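Local coordinates for putative methyltransferase (PDB 3LL7), which is a putative methyltransferase that probably transfers a methyl group from S-adenosylmethionine to a substrate not yet identified, at residues 167-172 and 205-210; 223-228 and 240-245. All blocks are in the same frame, centred on the assembly; numbering follows the deposited sequence.

Contact 1: 167-172 and 205-210; sequences IYVDPA and ILAKLS
The carbonyl O of Ile167 receives the backbone N of Leu206 at 2.8 Å, starting a parallel ladder that runs to Val169 and Ala207. Ile167 CB meets Ile205 CG1 on the face that helix 191-198 packs against. Tyr168 goes to the other face. With its CG anti to the backbone N (chi1 176°), the ring runs along the neighbouring strand: CD1 rests on Leu206 CD2 at 3.9 Å, and further out the ring and the lysine chain of Lys208 cross at a slant, with OH 3.3 Å from Lys208 CD. That hydroxyl is hydrogen-bonded to Asp107. Val169 is held at both backbone ends, N to Leu206 O (3.0 Å) and O to Lys208 N (2.9 Å), while CG1 presses on Ala207 CB at 3.8 Å. These are two central parallel strands of a sheet whose strand order is consistent with a Rossmann-like class I methyltransferase. Asp170-Pro171 stands at the C-terminal end of the fourth strand, where some such enzymes carry an (Asp/Asn)-Pro-Pro motif by the active site; a similar role here is only probable. Asp170 and Lys208 reach out side by side in the same direction. Lys208 NZ reaches Asp170 OD2 from above the carboxylate plane, 55° out of it, forming a salt bridge of 3.1 Å, and the ammonium is also bonded to Ser79. A bound ethanediol, probably from the crystallisation liquor, lies beside Asp170 and is consistent with a pocket there. Pro171 lays CD against Lys208 O at 3.4 Å, and one water joins Pro171 O to that same carbonyl.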
ATOM      1  N   ILE A 167      -4.650  -1.485  19.159  1.00 15.05           N
ATOM      2  CA  ILE A 167      -3.556  -0.532  19.148  1.00 14.70           C
ATOM      3  C   ILE A 167      -2.918  -0.576  17.757  1.00 14.47           C
ATOM      4  O   ILE A 167      -2.446  -1.634  17.304  1.00 15.34           O
ATOM      5  CB  ILE A 167      -2.509  -0.816  20.261  1.00 14.50           C
ATOM      6  CG1 ILE A 167      -3.133  -0.570  21.644  1.00 13.69           C
ATOM      7  CG2 ILE A 167      -1.289   0.066  20.095  1.00 13.24           C
ATOM      8  CD1 ILE A 167      -2.290  -1.021  22.808  1.00 12.27           C
ATOM      9  N   TYR A 168      -2.922   0.575  17.095  1.00 13.80           N
ATOM     10  CA  TYR A 168      -2.388   0.707  15.741  1.00 13.56           C
ATOM     11  C   TYR A 168      -1.048   1.459  15.763  1.00 13.36           C
ATOM     12  O   TYR A 168      -0.893   2.453  16.489  1.00 13.50           O
ATOM     13  CB  TYR A 168      -3.417   1.416  14.855  1.00 13.53           C
ATOM     14  CG  TYR A 168      -2.925   1.675  13.464  1.00 14.23           C
ATOM     15  CD1 TYR A 168      -2.808   0.636  12.536  1.00 15.59           C
ATOM     16  CD2 TYR A 168      -2.533   2.961  13.080  1.00 17.20           C
ATOM     17  CE1 TYR A 168      -2.336   0.900  11.224  1.00 17.21           C
ATOM     18  CE2 TYR A 168      -2.052   3.219  11.815  1.00 16.53           C
ATOM     19  CZ  TYR A 168      -1.947   2.186  10.898  1.00 16.06           C
ATOM     20  OH  TYR A 168      -1.481   2.465   9.638  1.00 16.79           O
ATOM     21  N   VAL A 169      -0.076   0.962  14.999  1.00 12.78           N
ATOM     22  CA  VAL A 169       1.230   1.584  14.916  1.00 12.56           C
ATOM     23  C   VAL A 169       1.755   1.556  13.473  1.00 13.04           C
ATOM     24  O   VAL A 169       1.649   0.550  12.776  1.00 12.76           O
ATOM     25  CB  VAL A 169       2.221   0.942  15.953  1.00 13.59           C
ATOM     26  CG1 VAL A 169       2.402  -0.574  15.711  1.00 12.74           C
ATOM     27  CG2 VAL A 169       3.561   1.710  16.051  1.00 14.80           C
ATOM     28  N   ASP A 170       2.326   2.669  13.047  1.00 12.94           N
ATOM     29  CA  ASP A 170       2.932   2.787  11.712  1.00 14.16           C
ATOM     30  C   ASP A 170       4.342   3.336  11.919  1.00 13.60           C
ATOM     31  O   ASP A 170       4.545   4.551  11.907  1.00 12.74           O
ATOM     32  CB  ASP A 170       2.043   3.710  10.842  1.00 14.35           C
ATOM     33  CG  ASP A 170       2.653   4.049   9.483  1.00 16.94           C
ATOM     34  OD1 ASP A 170       3.638   3.403   9.070  1.00 17.67           O
ATOM     35  OD2 ASP A 170       2.142   5.001   8.832  1.00 19.91           O
ATOM     36  N   PRO A 171       5.326   2.432  12.133  1.00 13.83           N
ATOM     37  CA  PRO A 171       6.667   2.884  12.517  1.00 14.39           C
ATOM     38  C   PRO A 171       7.413   3.575  11.380  1.00 15.42           C
ATOM     39  O   PRO A 171       7.064   3.405  10.205  1.00 15.37           O
ATOM     40  CB  PRO A 171       7.391   1.592  12.943  1.00 13.89           C
ATOM     41  CG  PRO A 171       6.552   0.463  12.484  1.00 14.31           C
ATOM     42  CD  PRO A 171       5.150   0.977  12.312  1.00 13.40           C
ATOM     43  N   ALA A 172       8.415   4.374  11.742  1.00 16.65           N
ATOM     44  CA  ALA A 172       9.299   5.008  10.777  1.00 17.91           C
ATOM     45  C   ALA A 172      10.618   4.227  10.705  1.00 19.07           C
ATOM     46  O   ALA A 172      10.896   3.375  11.566  1.00 19.25           O
ATOM     47  CB  ALA A 172       9.534   6.482  11.156  1.00 18.32           C
ATOM     48  N   ILE A 205      -2.808  -5.809  18.379  1.00 13.32           N
ATOM     49  CA  ILE A 205      -2.016  -4.728  17.802  1.00 13.09           C
ATOM     50  C   ILE A 205      -1.995  -4.915  16.287  1.00 12.72           C
ATOM     51  O   ILE A 205      -1.750  -6.036  15.808  1.00 12.63           O
ATOM     52  CB  ILE A 205      -0.560  -4.734  18.283  1.00 12.98           C
ATOM     53  CG1 ILE A 205      -0.479  -4.374  19.787  1.00 13.64           C
ATOM     54  CG2 ILE A 205       0.283  -3.741  17.474  1.00 14.62           C
ATOM     55  CD1 ILE A 205       0.882  -4.648  20.381  1.00 15.82           C
ATOM     56  N   LEU A 206      -2.221  -3.819  15.563  1.00 12.68           N
ATOM     57  CA  LEU A 206      -2.171  -3.815  14.078  1.00 12.89           C
ATOM     58  C   LEU A 206      -1.020  -2.889  13.688  1.00 13.04           C
ATOM     59  O   LEU A 206      -1.033  -1.705  14.063  1.00 13.45           O
ATOM     60  CB  LEU A 206      -3.483  -3.284  13.498  1.00 13.28           C
ATOM     61  CG  LEU A 206      -3.617  -3.301  11.959  1.00 14.67           C
ATOM     62  CD1 LEU A 206      -3.554  -4.747  11.391  1.00 17.65           C
ATOM     63  CD2 LEU A 206      -4.875  -2.560  11.489  1.00 16.29           C
ATOM     64  N   ALA A 207      -0.012  -3.435  13.018  1.00 12.24           N
ATOM     65  CA  ALA A 207       1.162  -2.672  12.614  1.00 12.67           C
ATOM     66  C   ALA A 207       1.191  -2.567  11.106  1.00 12.65           C
ATOM     67  O   ALA A 207       1.015  -3.574  10.402  1.00 12.87           O
ATOM     68  CB  ALA A 207       2.433  -3.343  13.105  1.00 12.85           C
ATOM     69  N   LYS A 208       1.394  -1.346  10.620  1.00 12.20           N
ATOM     70  CA  LYS A 208       1.540  -1.112   9.192  1.00 12.34           C
ATOM     71  C   LYS A 208       3.009  -0.997   8.891  1.00 12.82           C
ATOM     72  O   LYS A 208       3.700  -0.148   9.456  1.00 12.72           O
ATOM     73  CB  LYS A 208       0.851   0.193   8.787  1.00 11.88           C
ATOM     74  CG  LYS A 208       1.109   0.555   7.314  1.00 15.40           C
ATOM     75  CD  LYS A 208       0.581   1.974   7.069  1.00 18.94           C
ATOM     76  CE  LYS A 208       1.494   2.785   6.215  1.00 23.18           C
ATOM     77  NZ  LYS A 208       0.952   4.172   6.121  1.00 29.21           N
ATOM     78  N   LEU A 209       3.489  -1.842   7.983  1.00 12.87           N
ATOM     79  CA  LEU A 209       4.915  -1.935   7.699  1.00 13.57           C
ATOM     80  C   LEU A 209       5.217  -1.573   6.259  1.00 14.02           C
ATOM     81  O   LEU A 209       4.361  -1.703   5.380  1.00 13.69           O
ATOM     82  CB  LEU A 209       5.414  -3.346   7.988  1.00 13.89           C
ATOM     83  CG  LEU A 209       5.195  -3.902   9.393  1.00 15.77           C
ATOM     84  CD1 LEU A 209       5.588  -5.380   9.418  1.00 16.05           C
ATOM     85  CD2 LEU A 209       5.995  -3.110  10.419  1.00 16.57           C
ATOM     86  N   SER A 210       6.446  -1.096   6.016  1.00 15.19           N
ATOM     87  CA  SER A 210       6.890  -0.786   4.655  1.00 15.44           C
ATOM     88  C   SER A 210       6.833  -1.990   3.715  1.00 16.07           C
ATOM     89  O   SER A 210       7.182  -3.087   4.121  1.00 16.27           O
ATOM     90  CB  SER A 210       8.334  -0.292   4.690  1.00 15.14           C
ATOM     91  OG  SER A 210       8.839  -0.224   3.369  1.00 15.24           O
TER
HETATM   92  O   HOH W   1       5.826   1.400   8.731  1.00 20.14           O

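Contact 2: 223-228 and 240-245; sequences LHVQEL and LLVRMS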
ATOM      1  N   LEU A 223       6.495 -11.787  17.690  1.00 19.87           N
ATOM      2  CA  LEU A 223       5.766 -12.814  18.420  1.00 18.96           C
ATOM      3  C   LEU A 223       4.265 -12.545  18.316  1.00 17.75           C
ATOM      4  O   LEU A 223       3.838 -11.384  18.165  1.00 17.27           O
ATOM      5  CB  LEU A 223       6.210 -12.869  19.897  1.00 19.14           C
ATOM      6  CG  LEU A 223       7.575 -13.513  20.186  1.00 19.89           C
ATOM      7  CD1 LEU A 223       7.944 -13.443  21.690  1.00 21.43           C
ATOM      8  CD2 LEU A 223       7.640 -14.954  19.682  1.00 20.71           C
ATOM      9  N   HIS A 224       3.489 -13.632  18.388  1.00 16.09           N
ATOM     10  CA  HIS A 224       2.026 -13.590  18.518  1.00 15.44           C
ATOM     11  C   HIS A 224       1.292 -13.079  17.296  1.00 14.29           C
ATOM     12  O   HIS A 224       0.130 -12.677  17.399  1.00 13.85           O
ATOM     13  CB  HIS A 224       1.591 -12.802  19.769  1.00 14.98           C
ATOM     14  CG  HIS A 224       2.100 -13.405  21.039  1.00 16.08           C
ATOM     15  ND1 HIS A 224       1.633 -14.605  21.526  1.00 17.13           N
ATOM     16  CD2 HIS A 224       3.060 -12.993  21.900  1.00 18.02           C
ATOM     17  CE1 HIS A 224       2.274 -14.901  22.646  1.00 17.37           C
ATOM     18  NE2 HIS A 224       3.141 -13.937  22.896  1.00 16.35           N
ATOM     19  N   VAL A 225       1.957 -13.150  16.143  1.00 14.41           N
ATOM     20  CA  VAL A 225       1.359 -12.753  14.860  1.00 14.11           C
ATOM     21  C   VAL A 225       0.236 -13.721  14.502  1.00 13.93           C
ATOM     22  O   VAL A 225       0.414 -14.934  14.573  1.00 14.44           O
ATOM     23  CB  VAL A 225       2.418 -12.718  13.742  1.00 14.00           C
ATOM     24  CG1 VAL A 225       1.757 -12.497  12.369  1.00 14.31           C
ATOM     25  CG2 VAL A 225       3.418 -11.607  14.001  1.00 13.25           C
ATOM     26  N   GLN A 226      -0.916 -13.173  14.122  1.00 13.28           N
ATOM     27  CA  GLN A 226      -2.084 -13.971  13.758  1.00 12.96           C
ATOM     28  C   GLN A 226      -2.367 -14.001  12.261  1.00 12.46           C
ATOM     29  O   GLN A 226      -2.965 -14.944  11.768  1.00 11.99           O
ATOM     30  CB  GLN A 226      -3.320 -13.447  14.476  1.00 13.73           C
ATOM     31  CG  GLN A 226      -3.237 -13.620  16.006  1.00 14.66           C
ATOM     32  CD  GLN A 226      -3.118 -15.070  16.430  1.00 15.58           C
ATOM     33  OE1 GLN A 226      -3.860 -15.942  15.960  1.00 16.85           O
ATOM     34  NE2 GLN A 226      -2.174 -15.342  17.330  1.00 16.50           N
ATOM     35  N   GLU A 227      -1.971 -12.940  11.565  1.00 11.83           N
ATOM     36  CA  GLU A 227      -2.169 -12.820  10.110  1.00 12.08           C
ATOM     37  C   GLU A 227      -1.261 -11.730   9.562  1.00 12.34           C
ATOM     38  O   GLU A 227      -0.954 -10.769  10.269  1.00 12.34           O
ATOM     39  CB  GLU A 227      -3.645 -12.538   9.748  1.00 12.71           C
ATOM     40  CG  GLU A 227      -4.286 -11.324  10.459  1.00 14.03           C
ATOM     41  CD  GLU A 227      -5.778 -11.163  10.141  1.00 16.87           C
ATOM     42  OE1 GLU A 227      -6.224 -11.517   9.040  1.00 16.47           O
ATOM     43  OE2 GLU A 227      -6.524 -10.688  11.016  1.00 19.93           O
ATOM     44  N   LEU A 228      -0.852 -11.855   8.294  1.00 12.03           N
ATOM     45  CA  LEU A 228      -0.061 -10.824   7.629  1.00 12.16           C
ATOM     46  C   LEU A 228      -0.723 -10.559   6.267  1.00 12.02           C
ATOM     47  O   LEU A 228      -1.015 -11.490   5.523  1.00 12.20           O
ATOM     48  CB  LEU A 228       1.405 -11.303   7.484  1.00 12.37           C
ATOM     49  CG  LEU A 228       2.432 -10.309   6.929  1.00 14.36           C
ATOM     50  CD1 LEU A 228       3.846 -10.640   7.352  1.00 17.64           C
ATOM     51  CD2 LEU A 228       2.341 -10.247   5.351  1.00 15.58           C
ATOM     52  N   LEU A 240       2.421  -3.651   4.167  1.00 13.68           N
ATOM     53  CA  LEU A 240       2.128  -4.923   4.791  1.00 14.38           C
ATOM     54  C   LEU A 240       1.392  -4.593   6.090  1.00 13.97           C
ATOM     55  O   LEU A 240       1.657  -3.564   6.726  1.00 15.61           O
ATOM     56  CB  LEU A 240       3.405  -5.676   5.130  1.00 14.49           C
ATOM     57  CG  LEU A 240       4.493  -5.872   4.096  1.00 19.31           C
ATOM     58  CD1 LEU A 240       5.327  -7.030   4.585  1.00 24.31           C
ATOM     59  CD2 LEU A 240       3.976  -6.147   2.682  1.00 18.83           C
ATOM     60  N   LEU A 241       0.452  -5.441   6.473  1.00 13.01           N
ATOM     61  CA  LEU A 241      -0.248  -5.218   7.723  1.00 13.14           C
ATOM     62  C   LEU A 241      -0.118  -6.484   8.513  1.00 13.29           C
ATOM     63  O   LEU A 241      -0.332  -7.582   7.985  1.00 13.20           O
ATOM     64  CB  LEU A 241      -1.709  -4.924   7.446  1.00 12.99           C
ATOM     65  CG  LEU A 241      -2.000  -3.606   6.766  1.00 16.04           C
ATOM     66  CD1 LEU A 241      -3.444  -3.582   6.280  1.00 17.03           C
ATOM     67  CD2 LEU A 241      -1.770  -2.461   7.768  1.00 19.89           C
ATOM     68  N   VAL A 242       0.285  -6.349   9.770  1.00 12.85           N
ATOM     69  CA  VAL A 242       0.428  -7.520  10.620  1.00 13.16           C
ATOM     70  C   VAL A 242      -0.470  -7.339  11.830  1.00 13.52           C
ATOM     71  O   VAL A 242      -0.515  -6.251  12.398  1.00 13.25           O
ATOM     72  CB  VAL A 242       1.875  -7.653  11.083  1.00 13.89           C
ATOM     73  CG1 VAL A 242       2.021  -8.872  11.923  1.00 16.00           C
ATOM     74  CG2 VAL A 242       2.824  -7.745   9.885  1.00 15.89           C
ATOM     75  N   ARG A 243      -1.225  -8.374  12.195  1.00 14.10           N
ATOM     76  CA  ARG A 243      -1.997  -8.316  13.432  1.00 14.51           C
ATOM     77  C   ARG A 243      -1.426  -9.286  14.442  1.00 15.05           C
ATOM     78  O   ARG A 243      -1.168 -10.450  14.100  1.00 14.56           O
ATOM     79  CB  ARG A 243      -3.467  -8.616  13.176  1.00 14.53           C
ATOM     80  CG  ARG A 243      -4.348  -8.483  14.452  1.00 14.53           C
ATOM     81  CD  ARG A 243      -5.815  -8.657  14.111  1.00 14.65           C
ATOM     82  NE  ARG A 243      -6.124 -10.024  13.691  1.00 15.59           N
ATOM     83  CZ  ARG A 243      -6.330 -11.036  14.540  1.00 15.80           C
ATOM     84  NH1 ARG A 243      -6.628 -12.251  14.076  1.00 16.85           N
ATOM     85  NH2 ARG A 243      -6.249 -10.847  15.859  1.00 15.64           N
HETATM   86  N   MSE A 244      -1.207  -8.793  15.671  1.00 15.36           N
HETATM   87  CA  MSE A 244      -0.705  -9.596  16.796  1.00 17.02           C
HETATM   88  C   MSE A 244      -1.723  -9.621  17.916  1.00 16.83           C
HETATM   89  O   MSE A 244      -2.442  -8.649  18.128  1.00 16.58           O
HETATM   90  CB  MSE A 244       0.593  -9.027  17.371  1.00 16.67           C
HETATM   91  CG  MSE A 244       1.802  -9.363  16.554  1.00 19.22           C
HETATM   92 SE   MSE A 244       3.197  -8.066  16.812  0.75 22.50          SE
HETATM   93  CE  MSE A 244       2.250  -6.652  15.887  1.00 20.48           C
ATOM     94  N   SER A 245      -1.783 -10.732  18.641  1.00 16.93           N
ATOM     95  CA  SER A 245      -2.748 -10.860  19.703  1.00 17.58           C
ATOM     96  C   SER A 245      -2.311 -11.968  20.651  1.00 18.67           C
ATOM     97  O   SER A 245      -1.984 -13.073  20.199  1.00 18.18           O
ATOM     98  CB  SER A 245      -4.133 -11.153  19.114  1.00 17.30           C
ATOM     99  OG  SER A 245      -5.123 -11.236  20.130  1.00 18.48           O
TER
HETATM  100  O   HOH W   2      -0.314 -15.548  20.093  1.00 20.97           O
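Two nitrogens of Arg243 converge on Glu227 OE2: NE makes a nearly straight bond of 2.8 Å, and NH1 adds a weak one. The pair sits on one face of the antiparallel hairpin 225-233/236-244, which matches the hairpin found in class I methyltransferase sheets. Glu227 CG lies between its backbone N and carbonyl carbon (chi1 54°), and from there the extended chain brings OE2 to the edge of the guanidinium. OE2 offers its anti lone pair to NE and lies in the guanidinium plane of Arg243, but the carboxylate stands almost perpendicular, 88° between planes. The other groups are spoken for too: OE1 bonds His229, and Arg243 NH2 bonds Glu248 and Ser204, which should hold the guanidinium's rotation. Gln226 CB lies over one guanidinium face, 3.5 Å from Arg243 NH1. This crowding around Arg243 follows from a beta bulge, in which Gln226 and Glu227 both lie across from it. Gln226 N bonds Arg243 O at 2.7 Å, whereas Arg243 N bonds Glu227 O at 3.1 Å. The opposite face is apolar. Val242 CG1 meets Val225 CG1 at 3.7 Å and its CG2 meets Leu228 CG at 3.9 Å, with helix 215-221 against Val225 and Leu228. Beyond the strand, Ser245 N bonds His224 O, and a water in the imidazole plane joins His224 ND1 (2.6 Å) to Ser245 O.

How the contacts relate
Coming from the N terminus, the chain lays down strand 166-173, leaves through a loop that is partly unmodelled and helix 191-198, and returns beside it as strand 204-209; contact 1 closes that long excursion. Helix 215-221 then leads to strand 225-233, and a tight turn brings back strand 236-244, so contact 2 closes a much shorter loop. The two follow in series, neither nesting nor crossing. Strand 236-244 slots antiparallel between 204-209 and 225-233, where Ile205 O to Met244 N and Leu209 N to Leu240 O, each 2.8 Å, are probable hydrogen bonds. Together the contacts carry one sheet from its parallel centre into its hairpin, their centres about 10 Å apart.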